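Local coordinates for alpha-1,3-glucanase (Paenibacillus glycanilyticus, PDB 6K0P), which hydrolyses alpha-1,3-glucan as a family 87 glycoside hydrolase, its catalytic domain here holding nigerose, a disaccharide of glucose, at residues S266-Y277 and V296-V307. The protein carries 1 engineered substitution. Residues are numbered along the deposited sequence; the frame is centred on the assembly and turned at random. Where two conformers were deposited one is given.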
ATOM      1  N   SER A 266     -22.962  -8.718  -4.965  1.00 11.66           N
ATOM      2  CA  SER A 266     -22.522  -8.169  -6.242  1.00 11.82           C
ATOM      3  C   SER A 266     -21.056  -8.500  -6.518  1.00 12.53           C
ATOM      4  O   SER A 266     -20.289  -8.882  -5.633  1.00 11.56           O
ATOM      5  CB  SER A 266     -22.695  -6.648  -6.246  1.00 10.99           C
ATOM      6  OG  SER A 266     -24.071  -6.283  -6.241  1.00 11.28           O
ATOM      7  N   THR A 267     -20.671  -8.326  -7.782  1.00 10.95           N
ATOM      8  CA  THR A 267     -19.302  -8.521  -8.232  1.00 11.41           C
ATOM      9  C   THR A 267     -18.921  -7.340  -9.106  1.00 10.94           C
ATOM     10  O   THR A 267     -19.689  -6.951  -9.989  1.00 12.34           O
ATOM     11  CB  THR A 267     -19.185  -9.805  -9.059  1.00 12.00           C
ATOM     12  OG1 THR A 267     -19.545 -10.933  -8.244  1.00 15.15           O
ATOM     13  CG2 THR A 267     -17.763  -9.982  -9.572  1.00 13.08           C
ATOM     14  N   ILE A 268     -17.751  -6.757  -8.847  1.00  9.87           N
ATOM     15  CA  ILE A 268     -17.172  -5.737  -9.714  1.00 10.10           C
ATOM     16  C   ILE A 268     -15.815  -6.258 -10.152  1.00 10.89           C
ATOM     17  O   ILE A 268     -14.967  -6.565  -9.301  1.00 10.67           O
ATOM     18  CB  ILE A 268     -17.020  -4.394  -8.982  1.00 10.92           C
ATOM     19  CG1 ILE A 268     -18.376  -3.906  -8.462  1.00 14.53           C
ATOM     20  CG2 ILE A 268     -16.388  -3.353  -9.900  1.00 12.80           C
ATOM     21  CD1 ILE A 268     -18.296  -2.659  -7.592  1.00 13.41           C
ATOM     22  N   ARG A 269     -15.595  -6.365 -11.464  1.00 10.32           N
ATOM     23  CA  ARG A 269     -14.354  -6.995 -11.902  1.00  9.82           C
ATOM     24  C   ARG A 269     -13.851  -6.474 -13.242  1.00  9.65           C
ATOM     25  O   ARG A 269     -14.621  -6.004 -14.086  1.00 10.23           O
ATOM     26  CB  ARG A 269     -14.466  -8.524 -11.958  1.00 10.15           C
ATOM     27  CG  ARG A 269     -15.447  -9.049 -13.014  1.00 10.87           C
ATOM     28  CD  ARG A 269     -15.451 -10.576 -12.983  1.00 11.03           C
ATOM     29  NE  ARG A 269     -16.535 -11.211 -13.725  1.00 14.12           N
ATOM     30  CZ  ARG A 269     -16.406 -11.708 -14.948  1.00 14.07           C
ATOM     31  NH1 ARG A 269     -15.242 -11.617 -15.579  1.00 15.67           N
ATOM     32  NH2 ARG A 269     -17.440 -12.302 -15.544  1.00 15.76           N
ATOM     33  N   ASP A 270     -12.528  -6.590 -13.420  1.00 10.57           N
ATOM     34  CA  ASP A 270     -11.877  -6.503 -14.731  1.00  9.11           C
ATOM     35  C   ASP A 270     -11.935  -5.088 -15.313  1.00 10.42           C
ATOM     36  O   ASP A 270     -12.299  -4.887 -16.468  1.00 10.33           O
ATOM     37  CB  ASP A 270     -12.428  -7.542 -15.712  1.00 11.33           C
ATOM     38  CG  ASP A 270     -12.334  -8.959 -15.181  1.00 11.51           C
ATOM     39  OD1 ASP A 270     -11.467  -9.241 -14.321  1.00 12.19           O
ATOM     40  OD2 ASP A 270     -13.122  -9.808 -15.639  1.00 12.19           O
ATOM     41  N   LEU A 271     -11.545  -4.105 -14.509  1.00  9.92           N
ATOM     42  CA  LEU A 271     -11.599  -2.722 -14.964  1.00  8.48           C
ATOM     43  C   LEU A 271     -10.656  -1.892 -14.107  1.00  9.03           C
ATOM     44  O   LEU A 271     -10.164  -2.345 -13.073  1.00 10.14           O
ATOM     45  CB  LEU A 271     -13.039  -2.180 -14.917  1.00 10.65           C
ATOM     46  CG  LEU A 271     -13.821  -2.269 -13.593  1.00  9.87           C
ATOM     47  CD1 LEU A 271     -13.394  -1.190 -12.597  1.00 11.24           C
ATOM     48  CD2 LEU A 271     -15.331  -2.194 -13.862  1.00 11.88           C
ATOM     49  N   SER A 272     -10.441  -0.656 -14.530  1.00  8.39           N
ATOM     50  CA  SER A 272      -9.665   0.287 -13.745  1.00  9.35           C
ATOM     51  C   SER A 272     -10.488   1.530 -13.447  1.00  8.75           C
ATOM     52  O   SER A 272     -11.472   1.837 -14.135  1.00  9.84           O
ATOM     53  CB  SER A 272      -8.338   0.678 -14.425  1.00  9.73           C
ATOM     54  OG  SER A 272      -8.585   1.320 -15.670  1.00 10.42           O
ATOM     55  N   ALA A 273     -10.097   2.228 -12.379  1.00  8.92           N
ATOM     56  CA  ALA A 273     -10.747   3.466 -11.977  1.00 10.09           C
ATOM     57  C   ALA A 273      -9.674   4.496 -11.673  1.00  8.74           C
ATOM     58  O   ALA A 273      -8.768   4.243 -10.863  1.00 10.52           O
ATOM     59  CB  ALA A 273     -11.654   3.263 -10.764  1.00 13.49           C
ATOM     60  N   TRP A 274      -9.785   5.642 -12.328  1.00  9.63           N
ATOM     61  CA  TRP A 274      -8.787   6.705 -12.310  1.00  9.77           C
ATOM     62  C   TRP A 274      -9.437   7.922 -11.664  1.00  9.87           C
ATOM     63  O   TRP A 274     -10.185   8.658 -12.315  1.00 10.40           O
ATOM     64  CB  TRP A 274      -8.305   6.974 -13.739  1.00 11.56           C
ATOM     65  CG  TRP A 274      -7.555   5.777 -14.245  1.00  9.95           C
ATOM     66  CD1 TRP A 274      -8.069   4.711 -14.938  1.00  9.87           C
ATOM     67  CD2 TRP A 274      -6.175   5.491 -14.027  1.00  9.30           C
ATOM     68  NE1 TRP A 274      -7.078   3.784 -15.179  1.00 10.30           N
ATOM     69  CE2 TRP A 274      -5.906   4.241 -14.630  1.00  9.65           C
ATOM     70  CE3 TRP A 274      -5.137   6.169 -13.383  1.00  9.43           C
ATOM     71  CZ2 TRP A 274      -4.639   3.656 -14.602  1.00 10.87           C
ATOM     72  CZ3 TRP A 274      -3.875   5.586 -13.357  1.00 12.09           C
ATOM     73  CH2 TRP A 274      -3.638   4.347 -13.968  1.00 11.67           C
ATOM     74  N   GLY A 275      -9.176   8.115 -10.375  1.00  8.67           N
ATOM     75  CA  GLY A 275      -9.782   9.197  -9.637  1.00 10.43           C
ATOM     76  C   GLY A 275      -9.139  10.528  -9.948  1.00  9.36           C
ATOM     77  O   GLY A 275      -8.167  10.640 -10.695  1.00 10.69           O
ATOM     78  N   ASN A 276      -9.706  11.578  -9.357  1.00  9.12           N
ATOM     79  CA  ASN A 276      -9.168  12.919  -9.543  1.00  9.73           C
ATOM     80  C   ASN A 276      -8.766  13.571  -8.223  1.00 10.29           C
ATOM     81  O   ASN A 276      -8.630  14.798  -8.151  1.00 10.35           O
ATOM     82  CB  ASN A 276     -10.136  13.795 -10.339  1.00 10.33           C
ATOM     83  CG  ASN A 276     -11.433  14.045  -9.599  1.00 10.07           C
ATOM     84  OD1 ASN A 276     -11.585  13.650  -8.442  1.00 11.40           O
ATOM     85  ND2 ASN A 276     -12.384  14.699 -10.275  1.00 13.78           N
ATOM     86  N   TYR A 277      -8.563  12.777  -7.173  1.00  9.42           N
ATOM     87  CA  TYR A 277      -8.060  13.335  -5.929  1.00 10.79           C
ATOM     88  C   TYR A 277      -6.611  13.754  -6.115  1.00 10.99           C
ATOM     89  O   TYR A 277      -5.819  13.045  -6.743  1.00 12.02           O
ATOM     90  CB  TYR A 277      -8.194  12.339  -4.766  1.00 12.40           C
ATOM     91  CG  TYR A 277      -9.596  12.344  -4.202  1.00  9.26           C
ATOM     92  CD1 TYR A 277     -10.594  11.571  -4.784  1.00 10.03           C
ATOM     93  CD2 TYR A 277      -9.936  13.157  -3.120  1.00 10.36           C
ATOM     94  CE1 TYR A 277     -11.895  11.584  -4.295  1.00 11.91           C
ATOM     95  CE2 TYR A 277     -11.243  13.186  -2.629  1.00 10.98           C
ATOM     96  CZ  TYR A 277     -12.211  12.394  -3.223  1.00 12.93           C
ATOM     97  OH  TYR A 277     -13.519  12.399  -2.770  1.00 12.94           O
ATOM     98  N   VAL A 296     -19.785  -9.571  -1.256  1.00 12.49           N
ATOM     99  CA  VAL A 296     -19.414  -8.807  -2.447  1.00 10.52           C
ATOM    100  C   VAL A 296     -18.012  -9.216  -2.876  1.00 12.19           C
ATOM    101  O   VAL A 296     -17.136  -9.439  -2.033  1.00 13.39           O
ATOM    102  CB  VAL A 296     -19.496  -7.292  -2.158  1.00 11.14           C
ATOM    103  CG1 VAL A 296     -18.861  -6.468  -3.283  1.00 13.02           C
ATOM    104  CG2 VAL A 296     -20.954  -6.862  -1.932  1.00 13.11           C
ATOM    105  N   THR A 297     -17.795  -9.327  -4.187  1.00 10.36           N
ATOM    106  CA  THR A 297     -16.495  -9.667  -4.747  1.00 10.92           C
ATOM    107  C   THR A 297     -16.005  -8.493  -5.579  1.00 11.98           C
ATOM    108  O   THR A 297     -16.732  -7.987  -6.445  1.00 11.43           O
ATOM    109  CB  THR A 297     -16.585 -10.921  -5.613  1.00 11.81           C
ATOM    110  OG1 THR A 297     -16.941 -12.032  -4.781  1.00 14.39           O
ATOM    111  CG2 THR A 297     -15.253 -11.211  -6.282  1.00 13.51           C
ATOM    112  N   VAL A 298     -14.778  -8.063  -5.306  1.00 10.44           N
ATOM    113  CA  VAL A 298     -14.098  -7.017  -6.061  1.00 10.91           C
ATOM    114  C   VAL A 298     -12.811  -7.656  -6.564  1.00 11.26           C
ATOM    115  O   VAL A 298     -11.935  -8.012  -5.763  1.00 10.23           O
ATOM    116  CB  VAL A 298     -13.804  -5.795  -5.186  1.00 10.83           C
ATOM    117  CG1 VAL A 298     -12.966  -4.776  -5.943  1.00 11.55           C
ATOM    118  CG2 VAL A 298     -15.112  -5.182  -4.686  1.00 12.92           C
ATOM    119  N   GLN A 299     -12.711  -7.847  -7.881  1.00 10.58           N
ATOM    120  CA  GLN A 299     -11.666  -8.716  -8.417  1.00 11.32           C
ATOM    121  C   GLN A 299     -11.012  -8.129  -9.655  1.00 10.75           C
ATOM    122  O   GLN A 299     -11.700  -7.693 -10.580  1.00 10.93           O
ATOM    123  CB  GLN A 299     -12.233 -10.097  -8.756  1.00 14.01           C
ATOM    124  CG  GLN A 299     -11.162 -11.091  -9.183  1.00 15.09           C
ATOM    125  CD  GLN A 299     -11.609 -12.533  -9.025  1.00 23.16           C
ATOM    126  OE1 GLN A 299     -12.507 -12.837  -8.237  1.00 25.31           O
ATOM    127  NE2 GLN A 299     -10.978 -13.433  -9.772  1.00 24.42           N
ATOM    128  N   ASN A 300      -9.676  -8.159  -9.691  1.00 10.73           N
ATOM    129  CA  ASN A 300      -8.928  -7.717 -10.875  1.00 10.39           C
ATOM    130  C   ASN A 300      -9.306  -6.292 -11.282  1.00 10.84           C
ATOM    131  O   ASN A 300      -9.539  -5.994 -12.459  1.00 11.27           O
ATOM    132  CB  ASN A 300      -9.102  -8.699 -12.040  1.00  9.81           C
ATOM    133  CG  ASN A 300      -8.177  -8.399 -13.219  1.00 10.41           C
ATOM    134  OD1 ASN A 300      -7.024  -7.962 -13.044  1.00 11.91           O
ATOM    135  ND2 ASN A 300      -8.680  -8.633 -14.432  1.00 11.00           N
ATOM    136  N   ILE A 301      -9.402  -5.404 -10.298  1.00 10.05           N
ATOM    137  CA  ILE A 301      -9.544  -3.985 -10.588  1.00 10.43           C
ATOM    138  C   ILE A 301      -8.272  -3.250 -10.183  1.00 10.17           C
ATOM    139  O   ILE A 301      -7.518  -3.682  -9.301  1.00 11.41           O
ATOM    140  CB  ILE A 301     -10.823  -3.316 -10.038  1.00 11.81           C
ATOM    141  CG1 ILE A 301     -10.737  -3.090  -8.539  1.00 12.05           C
ATOM    142  CG2 ILE A 301     -12.082  -4.134 -10.411  1.00 12.75           C
ATOM    143  CD1 ILE A 301     -11.822  -2.134  -8.050  1.00 13.58           C
ATOM    144  N   TRP A 302      -8.020  -2.141 -10.875  1.00  9.01           N
ATOM    145  CA  TRP A 302      -6.835  -1.309 -10.692  1.00  9.65           C
ATOM    146  C   TRP A 302      -7.349   0.096 -10.412  1.00  8.59           C
ATOM    147  O   TRP A 302      -8.059   0.673 -11.239  1.00  9.48           O
ATOM    148  CB  TRP A 302      -6.012  -1.382 -11.983  1.00  9.69           C
ATOM    149  CG  TRP A 302      -4.843  -0.438 -12.171  1.00  9.30           C
ATOM    150  CD1 TRP A 302      -4.380   0.534 -11.321  1.00 10.53           C
ATOM    151  CD2 TRP A 302      -3.993  -0.405 -13.320  1.00 11.14           C
ATOM    152  NE1 TRP A 302      -3.290   1.172 -11.885  1.00  9.29           N
ATOM    153  CE2 TRP A 302      -3.044   0.616 -13.116  1.00 10.90           C
ATOM    154  CE3 TRP A 302      -3.950  -1.141 -14.510  1.00 13.64           C
ATOM    155  CZ2 TRP A 302      -2.063   0.919 -14.060  1.00 11.04           C
ATOM    156  CZ3 TRP A 302      -2.976  -0.836 -15.448  1.00 13.70           C
ATOM    157  CH2 TRP A 302      -2.045   0.184 -15.216  1.00 12.24           C
ATOM    158  N   VAL A 303      -7.064   0.618  -9.217  1.00  9.29           N
ATOM    159  CA  VAL A 303      -7.627   1.881  -8.751  0.65  9.40           C
ATOM    160  C   VAL A 303      -6.490   2.807  -8.335  1.00  9.62           C
ATOM    161  O   VAL A 303      -5.556   2.376  -7.647  1.00  9.52           O
ATOM    162  CB  VAL A 303      -8.591   1.628  -7.572  0.65 12.36           C
ATOM    163  CG1 VAL A 303      -9.172   2.911  -7.044  0.65 10.88           C
ATOM    164  CG2 VAL A 303      -9.700   0.680  -7.998  0.65 13.95           C
ATOM    165  N   GLU A 304      -6.581   4.074  -8.742  1.00  8.31           N
ATOM    166  CA  GLU A 304      -5.605   5.101  -8.398  1.00  8.24           C
ATOM    167  C   GLU A 304      -6.290   6.423  -8.102  1.00  9.35           C
ATOM    168  O   GLU A 304      -7.366   6.718  -8.629  1.00  8.97           O
ATOM    169  CB  GLU A 304      -4.591   5.367  -9.521  1.00 10.32           C
ATOM    170  CG  GLU A 304      -3.862   4.109  -9.962  1.00  9.05           C
ATOM    171  CD  GLU A 304      -2.469   4.362 -10.522  1.00  8.84           C
ATOM    172  OE1 GLU A 304      -1.916   5.484 -10.371  1.00 10.03           O
ATOM    173  OE2 GLU A 304      -1.899   3.408 -11.100  1.00 10.21           O
ATOM    174  N   HIS A 305      -5.643   7.231  -7.259  1.00  9.62           N
ATOM    175  CA  HIS A 305      -6.027   8.637  -7.087  1.00 10.32           C
ATOM    176  C   HIS A 305      -7.417   8.786  -6.484  1.00  9.54           C
ATOM    177  O   HIS A 305      -8.156   9.721  -6.817  1.00 10.15           O
ATOM    178  CB  HIS A 305      -5.845   9.446  -8.376  1.00  9.65           C
ATOM    179  CG  HIS A 305      -4.482   9.297  -8.967  1.00  9.76           C
ATOM    180  ND1 HIS A 305      -4.261   9.194 -10.324  1.00 10.62           N
ATOM    181  CD2 HIS A 305      -3.268   9.212  -8.376  1.00 11.28           C
ATOM    182  CE1 HIS A 305      -2.964   9.050 -10.542  1.00 11.27           C
ATOM    183  NE2 HIS A 305      -2.339   9.058  -9.378  1.00 10.07           N
ATOM    184  N   PHE A 306      -7.762   7.851  -5.601  1.00  9.20           N
ATOM    185  CA  PHE A 306      -8.831   7.991  -4.626  1.00  8.35           C
ATOM    186  C   PHE A 306      -8.205   8.122  -3.247  1.00 10.81           C
ATOM    187  O   PHE A 306      -6.991   7.962  -3.073  1.00 10.35           O
ATOM    188  CB  PHE A 306      -9.788   6.786  -4.690  1.00 10.20           C
ATOM    189  CG  PHE A 306     -10.631   6.772  -5.935  1.00  9.68           C
ATOM    190  CD1 PHE A 306     -10.158   6.189  -7.107  1.00 10.66           C
ATOM    191  CD2 PHE A 306     -11.877   7.383  -5.950  1.00 11.07           C
ATOM    192  CE1 PHE A 306     -10.926   6.194  -8.264  1.00 11.82           C
ATOM    193  CE2 PHE A 306     -12.648   7.391  -7.103  1.00 10.53           C
ATOM    194  CZ  PHE A 306     -12.173   6.800  -8.262  1.00 12.45           C
ATOM    195  N   VAL A 307      -9.043   8.431  -2.257  1.00 10.49           N
ATOM    196  CA  VAL A 307      -8.564   8.408  -0.881  1.00 10.22           C
ATOM    197  C   VAL A 307      -8.310   6.968  -0.443  1.00 10.10           C
ATOM    198  O   VAL A 307      -7.233   6.642   0.073  1.00  9.96           O
ATOM    199  CB  VAL A 307      -9.528   9.169   0.049  1.00 10.37           C
ATOM    200  CG1 VAL A 307      -9.007   9.146   1.492  1.00 12.69           C
ATOM    201  CG2 VAL A 307      -9.664  10.615  -0.427  1.00 11.30           C
TER
HETATM  202  O   HOH W   1     -19.840 -11.832  -5.003  1.00 17.50           O
HETATM  203  O   HOH W   2      -6.257   9.281 -12.152  1.00 10.56           O
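W274 brings the outer rim of its six-membered ring against W302 and E304 of the next strand. Its CZ2 lies over one face of the W302 indole, 3.7 Å from W302 CE2, with the two planes 58° apart, while CZ3 and CH2 run alongside the E304 carboxylate. A polar bond within each strand helps hold the cluster: W302 NE1 gives a nearly straight 2.7 Å bond to the anti lone pair of E304 OE2, and W274 NE1 donates to S272 OG. N327 holds the other carboxylate oxygen, E304 OE1. A leucine in place of W274 would probably leave the W302 face and the E304 carboxylate partly uncovered and S272 OG without its indole donor.

The backbones pair in parallel and in step, from T297 N–S266 O at 2.9 Å to G275 N–E304 O, with weak bonds to N300 O at the corner; Y277 N to H305 O follows beyond the strands. Both chains turn a corner, at D270 and N300, in left-handed backbone conformations. There the amide of N300, CG anti to the backbone nitrogen (chi1 -171°), sends ND2 to D270 OD1 at 2.9 Å, meeting it from above the carboxylate plane; R269 NH1 and Q179 hold D270 OD2.

Apolar contacts line the other face of the ladder, where L271 CD1 meets I301 CG2 at 3.9 Å and A273 CB meets F306 CE1. F287 covers A273, I301 and V303. Beyond the strands, G275 CA sits over the F306 ring, and V307 CG2 packs on one face of Y277, 3.9 Å from the ring centroid. V307 also touches a bound glucose, linking this end to a glycan pocket. Successive parallel rungs with matched corners, like residues stacked in register and an apolar inner face are the hallmarks of a parallel beta-helix, here consistent with the right-handed one of the pectate-lyase-like clan.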